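Local coordinates for EVE domain-containing protein (Pseudomonas syringae pv. tomato str. DC3000, PDB 2EVE) that is of unknown function but, as an EVE domain of the PUA clan, probably binds RNA or modified nucleic-acid bases, at residues Y3-S8 with S133-T138; E46-H51 with A60-I65; G28-Q33 with N92-L97; K23-G28 with P71-L76. All blocks are in the same frame, centred on the assembly; numbering follows the deposited sequence.

Interaction 1 (Y3-S8 with S133-T138); sequences YWLMKS and SVMPVT. With 144 (tris-hydroxymethyl-methyl-ammonium), chain D.
The indole of Trp-4 takes the backbone O of Met-135 at its edge, near the ring plane, while its CE3 lies 3.4 Å from Pro-136 CA and its CZ3 touches Pro-136 CB; its NE1 is hydrogen-bonded to Asp-45 OD2. Val-137 O lies near the plane of the Tyr-3 ring, at its edge, but it is Tyr-3 CB that touches it (3.4 Å); the ring stacks with Trp-142. Between the strands the backbone bonds alternate: Leu-5 N donates to Met-135 O, Met-135 N to Leu-5 O, and Lys-7 N to Ser-133 O at 2.9 Å. Leu-5 and selenomethionine Met-135 lie side by side on one face; the latter bends at chi3 (72°), which lets its CE touch Leu-5 CD2 at 3.8 Å. On the other face Met-6 CG packs against Val-134 CG1. Main-chain bonds and apolar side chains thus hold edge strand 134-137, while Lys-7, extended past CG and with NZ weakly hydrogen-bonded to Leu-132 O, lays its aliphatic CD and CE beside the bound tris-hydroxymethyl-methyl-ammonium, CD 3.4 Å from its O4.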
loop_
_atom_site.group_PDB
_atom_site.type_symbol
_atom_site.label_atom_id
_atom_site.label_comp_id
_atom_site.label_asym_id
_atom_site.label_seq_id
_atom_site.Cartn_x
_atom_site.Cartn_y
_atom_site.Cartn_z
ATOM N N TYR A 3 3.812 8.338 7.633
ATOM C CA TYR A 3 3.363 8.172 6.253
ATOM C C TYR A 3 3.940 6.917 5.606
ATOM O O TYR A 3 5.041 6.475 5.942
ATOM C CB TYR A 3 3.762 9.390 5.420
ATOM C CG TYR A 3 3.197 10.697 5.922
ATOM C CD1 TYR A 3 1.822 10.929 5.937
ATOM C CD2 TYR A 3 4.042 11.711 6.376
ATOM C CE1 TYR A 3 1.302 12.142 6.389
ATOM C CE2 TYR A 3 3.531 12.927 6.829
ATOM C CZ TYR A 3 2.162 13.133 6.832
ATOM O OH TYR A 3 1.655 14.337 7.272
ATOM N N TRP A 4 3.193 6.363 4.658
ATOM C CA TRP A 4 3.601 5.146 3.974
ATOM C C TRP A 4 3.086 5.121 2.544
ATOM O O TRP A 4 2.443 6.062 2.076
ATOM C CB TRP A 4 3.030 3.917 4.696
ATOM C CG TRP A 4 3.170 3.938 6.177
ATOM C CD1 TRP A 4 2.361 4.577 7.077
ATOM C CD2 TRP A 4 4.204 3.317 6.940
ATOM N NE1 TRP A 4 2.833 4.394 8.353
ATOM C CE2 TRP A 4 3.968 3.627 8.297
ATOM C CE3 TRP A 4 5.314 2.533 6.606
ATOM C CZ2 TRP A 4 4.802 3.177 9.325
ATOM C CZ3 TRP A 4 6.145 2.085 7.629
ATOM C CH2 TRP A 4 5.885 2.411 8.970
ATOM N N LEU A 5 3.383 4.023 1.860
ATOM C CA LEU A 5 2.916 3.791 0.502
ATOM C C LEU A 5 2.694 2.289 0.381
ATOM O O LEU A 5 3.519 1.491 0.834
ATOM C CB LEU A 5 3.943 4.270 -0.539
ATOM C CG LEU A 5 3.534 4.078 -2.006
ATOM C CD1 LEU A 5 4.098 5.196 -2.878
ATOM C CD2 LEU A 5 4.012 2.722 -2.493
HETATM N N MSE A 6 1.560 1.905 -0.196
HETATM C CA MSE A 6 1.238 0.497 -0.393
HETATM C C MSE A 6 0.729 0.271 -1.813
HETATM O O MSE A 6 0.000 1.101 -2.354
HETATM C CB MSE A 6 0.197 0.037 0.628
HETATM C CG MSE A 6 0.653 0.197 2.077
HETATM SE SE MSE A 6 -0.340 -0.926 3.306
HETATM C CE MSE A 6 -1.959 0.094 3.268
ATOM N N LYS A 7 1.108 -0.865 -2.395
ATOM C CA LYS A 7 0.747 -1.212 -3.768
ATOM C C LYS A 7 -0.454 -2.136 -3.929
ATOM O O LYS A 7 -0.684 -3.025 -3.110
ATOM C CB LYS A 7 1.940 -1.870 -4.466
ATOM C CG LYS A 7 3.202 -1.035 -4.491
ATOM C CD LYS A 7 4.308 -1.760 -5.246
ATOM C CE LYS A 7 5.591 -0.950 -5.256
ATOM N NZ LYS A 7 6.688 -1.648 -5.980
ATOM N N SER A 8 -1.203 -1.924 -5.010
ATOM C CA SER A 8 -2.368 -2.741 -5.326
ATOM C C SER A 8 -2.712 -2.659 -6.809
ATOM O O SER A 8 -2.683 -1.580 -7.399
ATOM C CB SER A 8 -3.583 -2.288 -4.514
ATOM O OG SER A 8 -4.706 -3.123 -4.780
ATOM N N SER A 133 6.431 -3.811 -1.604
ATOM C CA SER A 133 5.057 -3.365 -1.850
ATOM C C SER A 133 4.489 -2.463 -0.753
ATOM O O SER A 133 3.464 -1.809 -0.952
ATOM C CB SER A 133 4.141 -4.578 -2.031
ATOM O OG SER A 133 4.170 -5.405 -0.882
ATOM N N VAL A 134 5.139 -2.456 0.407
ATOM C CA VAL A 134 4.730 -1.613 1.533
ATOM C C VAL A 134 6.010 -0.937 2.011
ATOM O O VAL A 134 6.998 -1.608 2.317
ATOM C CB VAL A 134 4.114 -2.433 2.688
ATOM C CG1 VAL A 134 3.712 -1.501 3.822
ATOM C CG2 VAL A 134 2.898 -3.210 2.190
HETATM N N MSE A 135 5.991 0.390 2.081
HETATM C CA MSE A 135 7.187 1.132 2.456
HETATM C C MSE A 135 6.899 2.415 3.209
HETATM O O MSE A 135 5.815 2.990 3.099
HETATM C CB MSE A 135 7.948 1.514 1.192
HETATM C CG MSE A 135 7.149 2.489 0.323
HETATM SE SE MSE A 135 7.881 2.789 -1.435
HETATM C CE MSE A 135 7.436 1.060 -2.160
ATOM N N PRO A 136 7.881 2.889 3.983
ATOM C CA PRO A 136 7.698 4.132 4.728
ATOM C C PRO A 136 7.907 5.296 3.756
ATOM O O PRO A 136 8.539 5.137 2.711
ATOM C CB PRO A 136 8.796 4.062 5.792
ATOM C CG PRO A 136 9.891 3.340 5.080
ATOM C CD PRO A 136 9.157 2.238 4.340
ATOM N N VAL A 137 7.348 6.448 4.096
ATOM C CA VAL A 137 7.486 7.657 3.292
ATOM C C VAL A 137 7.817 8.751 4.303
ATOM O O VAL A 137 7.096 8.920 5.285
ATOM C CB VAL A 137 6.162 8.010 2.553
ATOM C CG1 VAL A 137 6.277 9.380 1.891
ATOM C CG2 VAL A 137 5.851 6.952 1.499
ATOM N N THR A 138 8.914 9.474 4.085
ATOM C CA THR A 138 9.301 10.532 5.014
ATOM C C THR A 138 8.371 11.726 4.869
ATOM O O THR A 138 7.651 11.844 3.876
ATOM C CB THR A 138 10.741 11.020 4.762
ATOM O OG1 THR A 138 10.801 11.690 3.497
ATOM C CG2 THR A 138 11.712 9.851 4.770
HETATM C C1 144 D . 4.136 -2.939 -10.835
HETATM N N 144 D . 5.299 -2.738 -9.981
HETATM C C2 144 D . 5.875 -1.384 -10.272
HETATM O O2 144 D . 5.354 -0.183 -10.878
HETATM C C3 144 D . 6.223 -3.915 -10.273
HETATM O O3 144 D . 7.440 -3.928 -9.499
HETATM C C4 144 D . 4.768 -2.728 -8.601
HETATM O O4 144 D . 4.056 -3.919 -7.810
HETATM O O HOH W 1 6.576 9.114 7.939
#

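Interaction 2 (E46-H51 with A60-I65); sequences EFFFYH and AGIGKI. With 144 (tris-hydroxymethyl-methyl-ammonium), chain D.
Phe-47 turns its ring over the backbone of Gly-63, whose CA sits 3.5 Å above the ring plane, offset toward the rim. A chi1 of 70°, which places CG between the backbone N and the carbonyl carbon, swings the ring across to the neighbouring strand; Gly-63 has no CB to block it. Ile-65 CD1 adds an apolar touch at Phe-47 CD2, and Trp-26 meets the same phenylalanine edge-to-face. On the opposite face of the sheet, Phe-48 and Ile-62 lie side by side, pointing the same way, with Phe-48 CD1 3.9 Å from Ile-62 CG1; the ring edge also faces Gly-61 O, and helix 139-149 packs over this pair. Ala-60 CB stands 3.5 Å above the centre of the His-51 imidazole, a CH-pi contact 9° off the ring normal. NE2 accepts a hydrogen bond from Ile-15 N, which restrains the rotation of the ring. Ala-60 and Gly-61 both face Phe-49, forming a classic beta bulge: Phe-49 N donates to Gly-61 O, and Ala-60 N gives a 2.8 Å bond to Phe-49 O. Tyr-50 points away from segment 60-65, and its OH shares a 2.6 Å hydrogen bond with O2 of the bound tris-hydroxymethyl-methyl-ammonium. Backbone bonds, including the reciprocal Phe-47/Gly-63 pair, thus hold the hairpin together with apolar packing on both faces, while the tyrosine presents its hydroxyl to the pocket.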
loop_
_atom_site.group_PDB
_atom_site.type_symbol
_atom_site.label_atom_id
_atom_site.label_comp_id
_atom_site.label_asym_id
_atom_site.label_seq_id
_atom_site.Cartn_x
_atom_site.Cartn_y
_atom_site.Cartn_z
ATOM N N GLU A 46 -1.230 7.756 7.391
ATOM C CA GLU A 46 -1.772 7.861 6.044
ATOM C C GLU A 46 -0.821 7.197 5.066
ATOM O O GLU A 46 0.369 7.062 5.348
ATOM C CB GLU A 46 -1.974 9.329 5.667
ATOM C CG GLU A 46 -3.094 9.997 6.442
ATOM C CD GLU A 46 -3.144 11.494 6.216
ATOM O OE1 GLU A 46 -2.184 12.188 6.613
ATOM O OE2 GLU A 46 -4.143 11.975 5.646
ATOM N N PHE A 47 -1.343 6.776 3.920
ATOM C CA PHE A 47 -0.502 6.129 2.922
ATOM C C PHE A 47 -0.939 6.455 1.511
ATOM O O PHE A 47 -2.116 6.719 1.254
ATOM C CB PHE A 47 -0.523 4.605 3.109
ATOM C CG PHE A 47 -1.837 3.958 2.746
ATOM C CD1 PHE A 47 -2.069 3.482 1.457
ATOM C CD2 PHE A 47 -2.841 3.819 3.698
ATOM C CE1 PHE A 47 -3.287 2.879 1.125
ATOM C CE2 PHE A 47 -4.060 3.221 3.376
ATOM C CZ PHE A 47 -4.282 2.749 2.093
ATOM N N PHE A 48 0.026 6.451 0.599
ATOM C CA PHE A 48 -0.277 6.682 -0.802
ATOM C C PHE A 48 -0.722 5.352 -1.384
ATOM O O PHE A 48 -0.071 4.325 -1.181
ATOM C CB PHE A 48 0.952 7.185 -1.557
ATOM C CG PHE A 48 1.269 8.620 -1.295
ATOM C CD1 PHE A 48 0.275 9.590 -1.385
ATOM C CD2 PHE A 48 2.559 9.010 -0.961
ATOM C CE1 PHE A 48 0.563 10.927 -1.146
ATOM C CE2 PHE A 48 2.858 10.345 -0.719
ATOM C CZ PHE A 48 1.858 11.308 -0.811
ATOM N N PHE A 49 -1.848 5.381 -2.087
ATOM C CA PHE A 49 -2.418 4.196 -2.725
ATOM C C PHE A 49 -1.803 4.136 -4.124
ATOM O O PHE A 49 -2.153 4.923 -5.005
ATOM C CB PHE A 49 -3.946 4.357 -2.805
ATOM C CG PHE A 49 -4.703 3.077 -3.089
ATOM C CD1 PHE A 49 -4.427 2.305 -4.215
ATOM C CD2 PHE A 49 -5.741 2.682 -2.245
ATOM C CE1 PHE A 49 -5.181 1.153 -4.498
ATOM C CE2 PHE A 49 -6.495 1.542 -2.518
ATOM C CZ PHE A 49 -6.217 0.773 -3.644
ATOM N N TYR A 50 -0.879 3.203 -4.321
ATOM C CA TYR A 50 -0.186 3.061 -5.596
ATOM C C TYR A 50 -0.762 1.942 -6.463
ATOM O O TYR A 50 -0.851 0.790 -6.035
ATOM C CB TYR A 50 1.305 2.819 -5.321
ATOM C CG TYR A 50 2.163 2.628 -6.551
ATOM C CD1 TYR A 50 2.266 1.382 -7.168
ATOM C CD2 TYR A 50 2.872 3.695 -7.096
ATOM C CE1 TYR A 50 3.057 1.204 -8.305
ATOM C CE2 TYR A 50 3.663 3.530 -8.229
ATOM C CZ TYR A 50 3.750 2.288 -8.825
ATOM O OH TYR A 50 4.530 2.128 -9.944
ATOM N N HIS A 51 -1.163 2.299 -7.682
ATOM C CA HIS A 51 -1.715 1.336 -8.629
ATOM C C HIS A 51 -0.576 0.634 -9.354
ATOM O O HIS A 51 0.217 1.272 -10.041
ATOM C CB HIS A 51 -2.617 2.043 -9.645
ATOM C CG HIS A 51 -3.983 2.360 -9.123
ATOM N ND1 HIS A 51 -4.938 2.997 -9.885
ATOM C CD2 HIS A 51 -4.564 2.104 -7.927
ATOM C CE1 HIS A 51 -6.049 3.120 -9.181
ATOM N NE2 HIS A 51 -5.849 2.586 -7.990
ATOM N N ALA A 60 -2.332 6.870 -7.019
ATOM C CA ALA A 60 -3.696 7.213 -7.411
ATOM C C ALA A 60 -4.536 7.903 -6.346
ATOM O O ALA A 60 -5.620 8.414 -6.643
ATOM C CB ALA A 60 -4.410 5.961 -7.886
ATOM N N GLY A 61 -4.049 7.912 -5.112
ATOM C CA GLY A 61 -4.796 8.546 -4.045
ATOM C C GLY A 61 -4.163 8.362 -2.684
ATOM O O GLY A 61 -2.996 7.973 -2.570
ATOM N N ILE A 62 -4.951 8.633 -1.651
ATOM C CA ILE A 62 -4.499 8.540 -0.271
ATOM C C ILE A 62 -5.484 7.753 0.588
ATOM O O ILE A 62 -6.699 7.858 0.418
ATOM C CB ILE A 62 -4.348 9.950 0.335
ATOM C CG1 ILE A 62 -3.364 10.764 -0.505
ATOM C CG2 ILE A 62 -3.883 9.856 1.779
ATOM C CD1 ILE A 62 -3.270 12.224 -0.078
ATOM N N GLY A 63 -4.944 6.959 1.509
ATOM C CA GLY A 63 -5.770 6.183 2.417
ATOM C C GLY A 63 -5.243 6.379 3.826
ATOM O O GLY A 63 -4.214 7.023 4.012
ATOM N N LYS A 64 -5.940 5.841 4.821
ATOM C CA LYS A 64 -5.497 5.967 6.204
ATOM C C LYS A 64 -5.674 4.634 6.913
ATOM O O LYS A 64 -6.464 3.791 6.486
ATOM C CB LYS A 64 -6.295 7.054 6.936
ATOM C CG LYS A 64 -7.771 6.735 7.114
ATOM C CD LYS A 64 -8.505 7.914 7.738
ATOM C CE LYS A 64 -9.982 7.614 7.919
ATOM N NZ LYS A 64 -10.712 8.789 8.467
ATOM N N ILE A 65 -4.932 4.439 7.994
ATOM C CA ILE A 65 -5.031 3.194 8.742
ATOM C C ILE A 65 -6.117 3.321 9.803
ATOM O O ILE A 65 -6.070 4.214 10.644
ATOM C CB ILE A 65 -3.690 2.860 9.419
ATOM C CG1 ILE A 65 -2.577 2.802 8.362
ATOM C CG2 ILE A 65 -3.804 1.554 10.192
ATOM C CD1 ILE A 65 -2.876 1.889 7.178
HETATM C C1 144 D . 4.136 -2.939 -10.835
HETATM N N 144 D . 5.299 -2.738 -9.981
HETATM C C2 144 D . 5.875 -1.384 -10.272
HETATM O O2 144 D . 5.354 -0.183 -10.878
HETATM C C3 144 D . 6.223 -3.915 -10.273
HETATM O O3 144 D . 7.440 -3.928 -9.499
HETATM C C4 144 D . 4.768 -2.728 -8.601
HETATM O O4 144 D . 4.056 -3.919 -7.810
#

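Interaction 3 (G28-Q33 with N92-L97); sequences GVRNYQ and NPWSAL
The guanidinium of Arg-30 lies flat on the indole of Trp-94, their planes only 7° apart and their centres 4.1 Å from each other. The aliphatic part joins in: Arg-30 CD sits over the five-membered ring, 3.3 Å from its centroid, because the chain bends at chi2 (-73°) and folds back across the indole. CZ lies off-centre, in a cation-pi contact. Arg-30 NH1 also bonds to Val-29 O at 3.0 Å; the oxygen lies in the guanidinium plane, although the donor stands well above the carbonyl plane. At the six-membered end, Tyr-32 makes an offset stack, with centroids 4.7 Å apart and planes at 23°, its CE1 touching Trp-94 CH2. One water joins Val-29 O to Ser-95 N, and a second joins Val-29 N to Ser-95 O. Within 92-97, Asn-92 OD1 closes an Asx turn by accepting from Trp-94 N. Asp-84 takes the indole NE1, while Asp-72 and the carbonyl of Tyr-82 hold the arginine's tips. These outside bonds keep both flat groups in place, packing the loop before helix 32-40 on the one leading into strand 95-110; the positive charge is probably offset by Asp-72, the two carbonyl oxygens and the indole face it lies on.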
loop_
_atom_site.group_PDB
_atom_site.type_symbol
_atom_site.label_atom_id
_atom_site.label_comp_id
_atom_site.label_asym_id
_atom_site.label_seq_id
_atom_site.Cartn_x
_atom_site.Cartn_y
_atom_site.Cartn_z
ATOM N N GLY A 28 -3.099 -9.952 1.680
ATOM C CA GLY A 28 -2.281 -10.489 0.606
ATOM C C GLY A 28 -0.849 -10.000 0.524
ATOM O O GLY A 28 -0.205 -10.146 -0.522
ATOM N N VAL A 29 -0.340 -9.404 1.598
ATOM C CA VAL A 29 1.045 -8.950 1.599
ATOM C C VAL A 29 1.846 -10.184 2.002
ATOM O O VAL A 29 1.670 -10.720 3.098
ATOM C CB VAL A 29 1.257 -7.795 2.589
ATOM C CG1 VAL A 29 2.724 -7.394 2.617
ATOM C CG2 VAL A 29 0.398 -6.603 2.161
ATOM N N ARG A 30 2.711 -10.637 1.098
ATOM C CA ARG A 30 3.485 -11.852 1.320
ATOM C C ARG A 30 4.990 -11.690 1.179
ATOM O O ARG A 30 5.672 -12.561 0.642
ATOM C CB ARG A 30 2.988 -12.934 0.358
ATOM C CG ARG A 30 1.523 -13.314 0.579
ATOM C CD ARG A 30 1.358 -14.127 1.859
ATOM N NE ARG A 30 -0.022 -14.544 2.104
ATOM C CZ ARG A 30 -0.946 -13.791 2.693
ATOM N NH1 ARG A 30 -0.648 -12.566 3.105
ATOM N NH2 ARG A 30 -2.169 -14.271 2.886
ATOM N N ASN A 31 5.500 -10.569 1.667
ATOM C CA ASN A 31 6.927 -10.278 1.646
ATOM C C ASN A 31 7.207 -9.910 3.099
ATOM O O ASN A 31 6.494 -9.088 3.675
ATOM C CB ASN A 31 7.192 -9.101 0.698
ATOM C CG ASN A 31 8.607 -8.574 0.790
ATOM O OD1 ASN A 31 8.989 -7.976 1.789
ATOM N ND2 ASN A 31 9.392 -8.794 -0.258
ATOM N N TYR A 32 8.219 -10.524 3.704
ATOM C CA TYR A 32 8.511 -10.251 5.108
ATOM C C TYR A 32 8.870 -8.805 5.425
ATOM O O TYR A 32 8.445 -8.272 6.447
ATOM C CB TYR A 32 9.605 -11.195 5.608
ATOM C CG TYR A 32 9.123 -12.617 5.755
ATOM C CD1 TYR A 32 8.151 -12.949 6.703
ATOM C CD2 TYR A 32 9.613 -13.629 4.930
ATOM C CE1 TYR A 32 7.678 -14.254 6.823
ATOM C CE2 TYR A 32 9.145 -14.937 5.043
ATOM C CZ TYR A 32 8.180 -15.241 5.988
ATOM O OH TYR A 32 7.716 -16.533 6.095
ATOM N N GLN A 33 9.645 -8.168 4.553
ATOM C CA GLN A 33 10.028 -6.777 4.779
ATOM C C GLN A 33 8.785 -5.885 4.721
ATOM O O GLN A 33 8.613 -4.982 5.547
ATOM C CB GLN A 33 11.057 -6.332 3.732
ATOM C CG GLN A 33 11.528 -4.885 3.881
ATOM C CD GLN A 33 12.631 -4.529 2.898
ATOM O OE1 GLN A 33 12.626 -4.985 1.753
ATOM N NE2 GLN A 33 13.572 -3.697 3.335
ATOM N N ASN A 92 0.255 -18.049 12.090
ATOM C CA ASN A 92 0.047 -17.338 10.835
ATOM C C ASN A 92 1.173 -16.317 10.683
ATOM O O ASN A 92 1.265 -15.366 11.455
ATOM C CB ASN A 92 -1.298 -16.621 10.864
ATOM C CG ASN A 92 -1.708 -16.100 9.506
ATOM O OD1 ASN A 92 -0.868 -15.861 8.637
ATOM N ND2 ASN A 92 -3.009 -15.905 9.318
ATOM N N PRO A 93 2.038 -16.501 9.679
ATOM C CA PRO A 93 3.155 -15.573 9.465
ATOM C C PRO A 93 2.784 -14.237 8.829
ATOM O O PRO A 93 3.622 -13.339 8.751
ATOM C CB PRO A 93 4.099 -16.372 8.561
ATOM C CG PRO A 93 3.687 -17.818 8.786
ATOM C CD PRO A 93 2.196 -17.700 8.843
ATOM N N TRP A 94 1.536 -14.095 8.396
ATOM C CA TRP A 94 1.117 -12.874 7.719
ATOM C C TRP A 94 0.119 -11.997 8.456
ATOM O O TRP A 94 -0.683 -12.476 9.258
ATOM C CB TRP A 94 0.572 -13.239 6.341
ATOM C CG TRP A 94 1.529 -14.089 5.576
ATOM C CD1 TRP A 94 1.351 -15.389 5.192
ATOM C CD2 TRP A 94 2.832 -13.710 5.124
ATOM N NE1 TRP A 94 2.468 -15.842 4.527
ATOM C CE2 TRP A 94 3.393 -14.832 4.476
ATOM C CE3 TRP A 94 3.585 -12.530 5.211
ATOM C CZ2 TRP A 94 4.670 -14.809 3.908
ATOM C CZ3 TRP A 94 4.860 -12.506 4.646
ATOM C CH2 TRP A 94 5.389 -13.642 4.005
ATOM N N SER A 95 0.169 -10.705 8.152
ATOM C CA SER A 95 -0.705 -9.724 8.782
ATOM C C SER A 95 -1.437 -8.845 7.783
ATOM O O SER A 95 -0.894 -8.469 6.745
ATOM C CB SER A 95 0.110 -8.820 9.713
ATOM O OG SER A 95 0.783 -9.572 10.704
ATOM N N ALA A 96 -2.679 -8.519 8.118
ATOM C CA ALA A 96 -3.502 -7.646 7.300
ATOM C C ALA A 96 -3.884 -6.501 8.221
ATOM O O ALA A 96 -3.545 -6.507 9.404
ATOM C CB ALA A 96 -4.754 -8.379 6.839
ATOM N N LEU A 97 -4.572 -5.507 7.682
ATOM C CA LEU A 97 -5.027 -4.400 8.502
ATOM C C LEU A 97 -6.177 -3.725 7.788
ATOM O O LEU A 97 -6.425 -3.997 6.618
ATOM C CB LEU A 97 -3.881 -3.418 8.789
ATOM C CG LEU A 97 -2.986 -2.886 7.667
ATOM C CD1 LEU A 97 -3.776 -1.989 6.732
ATOM C CD2 LEU A 97 -1.837 -2.115 8.303
HETATM O O HOH W 2 1.581 -9.591 5.701
HETATM O O HOH W 3 -1.624 -9.036 4.224
#

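Interaction 4 (K23-G28 with P71-L76); sequences KARWDG and PDPTAL
Arg-25 leans across toward Pro-73, and its side chain can be followed outward from CB. CB and CG run out extended, with CG opposite the backbone N (chi1 -179°), before a bend at chi3 turns the tip. CD comes 4.0 Å from Pro-73 CG. NE donates to Asp-27 OD2 at 2.9 Å, in the guanidinium plane and on the carboxylate's anti lone pair, a salt bridge within segment 23-28, from the strand to the loop that follows it. Pro-73 CG sits over one face of the guanidinium, nearest NH1 at 3.3 Å, while NH2 passes Thr-74 CG2 and adds a weak bond to Asp-27 OD2. Beyond this, Gly-28 N gives a 3.1 Å bond to Asp-72 OD1 on its syn side. The other oxygen, Asp-72 OD2, is gripped from one face of its plane by Thr-74 N and by Thr-74 OG1, the latter at 2.7 Å. By accepting from Thr-74 N, two residues on, OD2 makes Asp-72 the head of an Asx turn in the loop after strand 58-71, tying that loop to the end of edge strand 23-26.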
loop_
_atom_site.group_PDB
_atom_site.type_symbol
_atom_site.label_atom_id
_atom_site.label_comp_id
_atom_site.label_asym_id
_atom_site.label_seq_id
_atom_site.Cartn_x
_atom_site.Cartn_y
_atom_site.Cartn_z
ATOM N N LYS A 23 -14.170 1.868 4.019
ATOM C CA LYS A 23 -13.121 1.191 4.762
ATOM C C LYS A 23 -13.092 -0.237 4.251
ATOM O O LYS A 23 -14.115 -0.775 3.815
ATOM C CB LYS A 23 -13.374 1.252 6.274
ATOM C CG LYS A 23 -14.136 0.101 6.891
ATOM C CD LYS A 23 -14.094 0.229 8.413
ATOM C CE LYS A 23 -14.913 -0.845 9.106
ATOM N NZ LYS A 23 -14.344 -2.209 8.952
ATOM N N ALA A 24 -11.909 -0.836 4.277
ATOM C CA ALA A 24 -11.735 -2.188 3.779
ATOM C C ALA A 24 -10.509 -2.851 4.388
ATOM O O ALA A 24 -9.738 -2.214 5.105
ATOM C CB ALA A 24 -11.596 -2.152 2.260
ATOM N N ARG A 25 -10.333 -4.135 4.094
ATOM C CA ARG A 25 -9.187 -4.877 4.600
ATOM C C ARG A 25 -8.083 -4.928 3.554
ATOM O O ARG A 25 -8.333 -5.212 2.382
ATOM C CB ARG A 25 -9.584 -6.310 4.967
ATOM C CG ARG A 25 -8.433 -7.141 5.537
ATOM C CD ARG A 25 -8.889 -8.547 5.890
ATOM N NE ARG A 25 -9.246 -9.315 4.701
ATOM C CZ ARG A 25 -10.235 -10.200 4.660
ATOM N NH1 ARG A 25 -10.970 -10.425 5.743
ATOM N NH2 ARG A 25 -10.485 -10.866 3.542
ATOM N N TRP A 26 -6.861 -4.638 3.986
ATOM C CA TRP A 26 -5.704 -4.692 3.106
ATOM C C TRP A 26 -5.042 -6.012 3.461
ATOM O O TRP A 26 -4.596 -6.200 4.589
ATOM C CB TRP A 26 -4.747 -3.540 3.403
ATOM C CG TRP A 26 -3.755 -3.288 2.304
ATOM C CD1 TRP A 26 -2.562 -3.923 2.098
ATOM C CD2 TRP A 26 -3.896 -2.342 1.240
ATOM N NE1 TRP A 26 -1.951 -3.428 0.962
ATOM C CE2 TRP A 26 -2.753 -2.460 0.416
ATOM C CE3 TRP A 26 -4.885 -1.412 0.897
ATOM C CZ2 TRP A 26 -2.571 -1.672 -0.727
ATOM C CZ3 TRP A 26 -4.704 -0.629 -0.239
ATOM C CH2 TRP A 26 -3.557 -0.768 -1.037
ATOM N N ASP A 27 -4.987 -6.933 2.509
ATOM C CA ASP A 27 -4.388 -8.227 2.785
ATOM C C ASP A 27 -3.514 -8.690 1.636
ATOM O O ASP A 27 -3.208 -7.914 0.739
ATOM C CB ASP A 27 -5.490 -9.256 3.049
ATOM C CG ASP A 27 -6.537 -9.285 1.953
ATOM O OD1 ASP A 27 -6.153 -9.260 0.765
ATOM O OD2 ASP A 27 -7.745 -9.339 2.272
ATOM N N GLY A 28 -3.099 -9.952 1.680
ATOM C CA GLY A 28 -2.281 -10.489 0.606
ATOM C C GLY A 28 -0.849 -10.000 0.524
ATOM O O GLY A 28 -0.205 -10.146 -0.522
ATOM N N PRO A 71 -3.671 -11.009 12.303
ATOM C CA PRO A 71 -3.438 -12.172 11.436
ATOM C C PRO A 71 -4.289 -12.126 10.171
ATOM O O PRO A 71 -5.507 -11.971 10.236
ATOM C CB PRO A 71 -3.781 -13.348 12.346
ATOM C CG PRO A 71 -3.362 -12.833 13.698
ATOM C CD PRO A 71 -3.919 -11.430 13.692
ATOM N N ASP A 72 -3.626 -12.259 9.025
ATOM C CA ASP A 72 -4.276 -12.205 7.718
ATOM C C ASP A 72 -5.146 -13.430 7.457
ATOM O O ASP A 72 -4.638 -14.522 7.225
ATOM C CB ASP A 72 -3.209 -12.077 6.625
ATOM C CG ASP A 72 -3.800 -11.799 5.260
ATOM O OD1 ASP A 72 -3.016 -11.521 4.328
ATOM O OD2 ASP A 72 -5.042 -11.862 5.116
ATOM N N PRO A 73 -6.476 -13.258 7.476
ATOM C CA PRO A 73 -7.391 -14.379 7.240
ATOM C C PRO A 73 -7.253 -15.050 5.872
ATOM O O PRO A 73 -7.604 -16.221 5.723
ATOM C CB PRO A 73 -8.769 -13.751 7.443
ATOM C CG PRO A 73 -8.561 -12.335 7.004
ATOM C CD PRO A 73 -7.221 -11.994 7.625
ATOM N N THR A 74 -6.747 -14.324 4.878
ATOM C CA THR A 74 -6.602 -14.909 3.547
ATOM C C THR A 74 -5.557 -16.021 3.499
ATOM O O THR A 74 -5.638 -16.912 2.658
ATOM C CB THR A 74 -6.251 -13.845 2.473
ATOM O OG1 THR A 74 -4.987 -13.237 2.770
ATOM C CG2 THR A 74 -7.337 -12.779 2.408
ATOM N N ALA A 75 -4.581 -15.979 4.400
ATOM C CA ALA A 75 -3.541 -17.002 4.423
ATOM C C ALA A 75 -4.124 -18.375 4.735
ATOM O O ALA A 75 -3.600 -19.395 4.292
ATOM C CB ALA A 75 -2.475 -16.647 5.454
ATOM N N LEU A 76 -5.218 -18.395 5.490
ATOM C CA LEU A 76 -5.860 -19.650 5.875
ATOM C C LEU A 76 -6.998 -20.058 4.949
ATOM O O LEU A 76 -7.653 -21.076 5.178
ATOM C CB LEU A 76 -6.402 -19.537 7.301
ATOM C CG LEU A 76 -5.417 -19.061 8.371
ATOM C CD1 LEU A 76 -6.135 -18.970 9.708
ATOM C CD2 LEU A 76 -4.235 -20.011 8.453
#

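All four contacts belong to one mixed sheet and the loops at its ends. Interactions 1 and 2, with centres about 8 Å apart, share the parallel pair of strands 3-8 and 46-51, joined by Trp-4 O to Phe-48 N at 2.9 Å; Lys-7 from one and Tyr-50 from the other reach the same tris-hydroxymethyl-methyl-ammonium pocket. Interactions 3 and 4, also about 8 Å between centres, share Gly-28 and are locked by the Arg-30 NH1 to Asp-72 OD1 salt bridge of 2.9 Å. The centre of interaction 4 is about 17 Å from those of interactions 1 and 2, yet Trp-26, in segment 23-28, reaches their side chains: its CZ3 lies 3.6 Å from Phe-49 CE2 and its CZ2 3.5 Å from Met-6 CB.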